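Local coordinates for protein UDP-galactopyranose mutase (Deinococcus radiodurans, PDB 3HDQ) that binds FAD and the substrate UDP-galactopyranose, and probably interconverts the pyranose and furanose forms of this sugar nucleotide, at residues 44-49 / 98-103. Sequence-based numbering, arbitrary orientation.
Sequences LAERLA and LSRFTE
E46 carries this contact: its carboxylate takes R100, and its CG and CD touch F101 at CZ. Its CG lies anti to the backbone N (chi1 -175°), and the bend at chi2 brings the carboxylate to the F101 edge, with OE2 near the ring plane. The buried part is tight. F101 CZ sits 3.6 Å from E46 CD. The carboxylate and ring planes are 57° apart. The ring also lies against its own neighbour, with R100 CB over one face near the rim. On the outer side, R100 NH1 donates to E46 OE2 at 3.1 Å, from above the carboxylate plane. This salt bridge is less straight (151°) than the in-helix grip of R47. There R47 NE holds E46 OE1 at 2.8 Å, and R47 NH1 holds E46 OE2 at 2.9 Å, both on the syn side. Y97 OH is also hydrogen-bonded to E46 OE1, so each carboxylate oxygen has two partners. R100 is exposed, and R47 partly so. R47 NH1 and R100 NH1 lie 3.2 Å apart; both are donors, and the shared carboxylate probably offsets the like charges. With an alanine here instead of E46, R47 and R100 would probably lose their common counter-charge, and a gap would be likely beside the F101 ring. The network joins helix 39-50, which follows the glycine-rich turn of the Rossmann-type FAD-binding fold, to the last part of helix 92-99 and the chain that follows. A45 and L48 touch strand 55-58, helix 373-388 packs on L44, R47 and L48, and helix 222-229 meets F101 through M225 and M229.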
loop_
_atom_site.group_PDB
_atom_site.type_symbol
_atom_site.label_atom_id
_atom_site.label_comp_id
_atom_site.label_asym_id
_atom_site.label_seq_id
_atom_site.Cartn_x
_atom_site.Cartn_y
_atom_site.Cartn_z
ATOM N N LEU A 44 -6.035 -1.309 19.252
ATOM C CA LEU A 44 -7.288 -0.887 19.878
ATOM C C LEU A 44 -8.445 -0.808 18.862
ATOM O O LEU A 44 -9.593 -1.124 19.181
ATOM C CB LEU A 44 -7.102 0.419 20.648
ATOM C CG LEU A 44 -6.516 0.207 22.051
ATOM C CD1 LEU A 44 -5.763 1.432 22.553
ATOM C CD2 LEU A 44 -7.629 -0.199 23.037
ATOM N N ALA A 45 -8.136 -0.429 17.629
ATOM C CA ALA A 45 -9.162 -0.434 16.594
ATOM C C ALA A 45 -9.657 -1.857 16.355
ATOM O O ALA A 45 -10.856 -2.094 16.222
ATOM C CB ALA A 45 -8.639 0.181 15.310
ATOM N N GLU A 46 -8.732 -2.809 16.315
ATOM C CA GLU A 46 -9.103 -4.204 16.063
ATOM C C GLU A 46 -9.928 -4.798 17.208
ATOM O O GLU A 46 -10.964 -5.425 16.974
ATOM C CB GLU A 46 -7.856 -5.062 15.792
ATOM C CG GLU A 46 -8.162 -6.506 15.396
ATOM C CD GLU A 46 -8.364 -7.419 16.598
ATOM O OE1 GLU A 46 -7.655 -7.247 17.615
ATOM O OE2 GLU A 46 -9.227 -8.314 16.526
ATOM N N ARG A 47 -9.452 -4.607 18.440
ATOM C CA ARG A 47 -10.146 -5.106 19.624
ATOM C C ARG A 47 -11.539 -4.495 19.768
ATOM O O ARG A 47 -12.510 -5.214 19.934
ATOM C CB ARG A 47 -9.329 -4.845 20.889
ATOM C CG ARG A 47 -8.026 -5.642 20.968
ATOM C CD ARG A 47 -8.280 -7.124 21.275
ATOM N NE ARG A 47 -8.820 -7.825 20.116
ATOM C CZ ARG A 47 -9.609 -8.891 20.184
ATOM N NH1 ARG A 47 -10.056 -9.461 19.070
ATOM N NH2 ARG A 47 -9.961 -9.374 21.367
ATOM N N LEU A 48 -11.632 -3.171 19.708
ATOM C CA LEU A 48 -12.922 -2.508 19.859
ATOM C C LEU A 48 -13.883 -2.952 18.737
ATOM O O LEU A 48 -15.070 -3.193 18.976
ATOM C CB LEU A 48 -12.765 -0.981 19.871
ATOM C CG LEU A 48 -12.494 -0.122 21.126
ATOM C CD1 LEU A 48 -13.082 -0.701 22.413
ATOM C CD2 LEU A 48 -11.028 0.258 21.308
ATOM N N ALA A 49 -13.351 -3.092 17.522
ATOM C CA ALA A 49 -14.159 -3.488 16.364
ATOM C C ALA A 49 -14.780 -4.870 16.544
ATOM O O ALA A 49 -15.942 -5.098 16.175
ATOM C CB ALA A 49 -13.323 -3.461 15.101
ATOM N N LEU A 98 -0.580 -11.211 17.640
ATOM C CA LEU A 98 -0.084 -10.817 16.330
ATOM C C LEU A 98 -0.149 -11.952 15.303
ATOM O O LEU A 98 -0.293 -11.704 14.107
ATOM C CB LEU A 98 1.348 -10.302 16.454
ATOM C CG LEU A 98 1.570 -8.794 16.382
ATOM C CD1 LEU A 98 0.310 -7.999 16.686
ATOM C CD2 LEU A 98 2.724 -8.384 17.282
ATOM N N SER A 99 -0.039 -13.190 15.775
ATOM C CA SER A 99 -0.066 -14.357 14.900
ATOM C C SER A 99 -1.425 -14.519 14.238
ATOM O O SER A 99 -1.548 -15.217 13.227
ATOM C CB SER A 99 0.294 -15.631 15.679
ATOM O OG SER A 99 1.694 -15.693 15.918
ATOM N N ARG A 100 -2.443 -13.879 14.813
ATOM C CA ARG A 100 -3.760 -13.858 14.184
ATOM C C ARG A 100 -3.725 -13.103 12.846
ATOM O O ARG A 100 -4.587 -13.305 12.001
ATOM C CB ARG A 100 -4.812 -13.224 15.111
ATOM C CG ARG A 100 -4.880 -13.799 16.541
ATOM C CD ARG A 100 -5.965 -13.070 17.348
ATOM N NE ARG A 100 -7.200 -12.976 16.565
ATOM C CZ ARG A 100 -8.045 -11.946 16.587
ATOM N NH1 ARG A 100 -7.812 -10.893 17.355
ATOM N NH2 ARG A 100 -9.130 -11.966 15.825
ATOM N N PHE A 101 -2.722 -12.247 12.652
ATOM C CA PHE A 101 -2.712 -11.326 11.514
ATOM C C PHE A 101 -1.543 -11.495 10.535
ATOM O O PHE A 101 -1.433 -10.757 9.558
ATOM C CB PHE A 101 -2.785 -9.885 12.025
ATOM C CG PHE A 101 -3.860 -9.679 13.058
ATOM C CD1 PHE A 101 -3.545 -9.618 14.407
ATOM C CD2 PHE A 101 -5.193 -9.595 12.677
ATOM C CE1 PHE A 101 -4.538 -9.458 15.360
ATOM C CE2 PHE A 101 -6.196 -9.431 13.625
ATOM C CZ PHE A 101 -5.872 -9.359 14.968
ATOM N N THR A 102 -0.686 -12.478 10.780
ATOM C CA THR A 102 0.451 -12.691 9.908
ATOM C C THR A 102 1.120 -14.021 10.220
ATOM O O THR A 102 1.035 -14.521 11.331
ATOM C CB THR A 102 1.491 -11.571 10.099
ATOM O OG1 THR A 102 2.519 -11.695 9.113
ATOM C CG2 THR A 102 2.116 -11.653 11.493
ATOM N N GLU A 103 1.796 -14.590 9.239
ATOM C CA GLU A 103 2.701 -15.691 9.509
ATOM C C GLU A 103 4.062 -15.076 9.771
ATOM O O GLU A 103 4.215 -13.850 9.696
ATOM C CB GLU A 103 2.776 -16.641 8.330
ATOM C CG GLU A 103 1.532 -17.463 8.101
ATOM C CD GLU A 103 1.426 -17.907 6.654
ATOM O OE1 GLU A 103 1.160 -17.044 5.784
ATOM O OE2 GLU A 103 1.622 -19.111 6.385
#